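Local coordinates for protein BSU-2 beta-lactamase (Bacillus subtilis, PDB 6W5E) that is a class D beta-lactamase, a serine hydrolase that probably opens the beta-lactam ring of penicillin-type antibiotics, at residues 106-109 and 110-113. Sequence-based numbering, arbitrary orientation.
Sequences REFE and SWNR
F108 and W111 form the apolar half of this local contact, a turn closed by side chains three to six residues apart. The two side chains run side by side, and the phenyl edge is directed at the indole face in a T-shaped pair, planes 68° apart. F108 CD2 sits 3.3 Å from W111 CZ2, while F108 CB makes a CH-pi contact over the five-membered ring, almost exactly on its normal. R106 CB adds a touch at the indole's rim, 4.0 Å from W111 CE3. The indole N-H is held by the carbonyl of E123, and I126 of helix 126-136 packs on the same side chain.

N112 carries the polar half. Its CG lies anti to its own carbonyl carbon (chi1 -57°), turning the amide back toward the preceding residues. N112 OD1 accepts R106 N at 2.8 Å in a nearly straight bond. N112 ND2 donates to E109 OE1, also at 2.8 Å; OE1 lies in the amide plane, whereas ND2 meets it from above the carboxylate plane, 48° out. Backbone bonds W111 N to F108 O and N112 N to E109 O (3.0 Å) wind the short 3-10 turn.

Two waters extend the polar network: one accepts from R106 NH1 and can donate to N112 OD1, where other acceptors compete for its protons; another bridges E109 OE2 and N112 O. The R106 guanidinium has its salt bridge with D102.

N112 centres an inverse gamma turn, and its buried amide has partners for both oxygen and nitrogen. Flipping it would set N-H against N-H and oxygen against carboxylate, so its rotation is fixed.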
# COMPACT_ATOMS: atom_id res chain seq x y z
N ARG A 106 10.50 14.24 15.20
CA ARG A 106 9.90 14.42 13.88
C ARG A 106 8.39 14.62 14.01
O ARG A 106 7.85 14.74 15.12
CB ARG A 106 10.31 13.26 12.97
CG ARG A 106 11.79 13.29 12.63
CD ARG A 106 12.21 12.15 11.72
NE ARG A 106 13.62 12.26 11.37
CZ ARG A 106 14.61 11.69 12.06
NH1 ARG A 106 14.34 10.95 13.12
NH2 ARG A 106 15.87 11.85 11.67
N GLU A 107 7.70 14.64 12.87
CA GLU A 107 6.35 15.20 12.81
C GLU A 107 5.37 14.42 13.68
O GLU A 107 4.47 15.01 14.28
CB GLU A 107 5.87 15.27 11.35
CG GLU A 107 4.48 15.87 11.20
CD GLU A 107 3.98 15.85 9.77
OE1 GLU A 107 4.78 15.56 8.86
OE2 GLU A 107 2.78 16.14 9.56
N PHE A 108 5.52 13.10 13.76
CA PHE A 108 4.59 12.26 14.51
C PHE A 108 5.32 11.60 15.66
O PHE A 108 6.40 11.03 15.47
CB PHE A 108 3.94 11.21 13.60
CG PHE A 108 3.14 11.81 12.48
CD1 PHE A 108 1.85 12.28 12.71
CD2 PHE A 108 3.66 11.91 11.20
CE1 PHE A 108 1.10 12.84 11.69
CE2 PHE A 108 2.92 12.47 10.17
CZ PHE A 108 1.64 12.93 10.42
N GLU A 109 4.74 11.67 16.86
CA GLU A 109 5.42 11.12 18.03
C GLU A 109 5.65 9.62 17.89
O GLU A 109 6.62 9.09 18.45
CB GLU A 109 4.67 11.47 19.31
CG GLU A 109 5.34 10.96 20.59
CD GLU A 109 6.75 11.51 20.82
OE1 GLU A 109 7.15 12.48 20.13
OE2 GLU A 109 7.46 10.97 21.69
N SER A 110 4.79 8.91 17.15
CA SER A 110 5.00 7.48 16.94
C SER A 110 6.28 7.18 16.16
O SER A 110 6.74 6.04 16.16
CB SER A 110 3.80 6.85 16.22
OG SER A 110 3.70 7.35 14.90
N TRP A 111 6.84 8.19 15.49
CA TRP A 111 8.11 8.03 14.78
C TRP A 111 9.31 8.21 15.69
O TRP A 111 10.42 7.82 15.31
CB TRP A 111 8.21 9.09 13.69
CG TRP A 111 7.22 8.94 12.57
CD1 TRP A 111 6.27 7.96 12.42
CD2 TRP A 111 7.09 9.80 11.43
NE1 TRP A 111 5.57 8.16 11.25
CE2 TRP A 111 6.05 9.29 10.63
CE3 TRP A 111 7.75 10.96 11.01
CZ2 TRP A 111 5.66 9.88 9.44
CZ3 TRP A 111 7.36 11.55 9.82
CH2 TRP A 111 6.33 11.02 9.05
N ASN A 112 9.13 8.82 16.86
CA ASN A 112 10.23 9.24 17.72
C ASN A 112 10.58 8.16 18.75
O ASN A 112 10.49 8.34 19.96
CB ASN A 112 9.90 10.57 18.39
CG ASN A 112 9.58 11.66 17.39
OD1 ASN A 112 10.13 11.68 16.29
ND2 ASN A 112 8.70 12.59 17.78
N ARG A 113 10.99 7.01 18.21
CA ARG A 113 11.28 5.82 18.99
C ARG A 113 12.04 4.87 18.08
O ARG A 113 12.04 5.02 16.86
CB ARG A 113 9.98 5.16 19.48
CG ARG A 113 9.15 4.59 18.32
CD ARG A 113 7.90 3.82 18.76
NE ARG A 113 6.90 4.68 19.36
CZ ARG A 113 5.58 4.48 19.30
NH1 ARG A 113 4.76 5.33 19.89
NH2 ARG A 113 5.09 3.43 18.64
O HOH W 1 11.79 10.23 14.37
O HOH W 2 7.05 7.39 20.42
O HOH W 3 10.10 10.68 21.65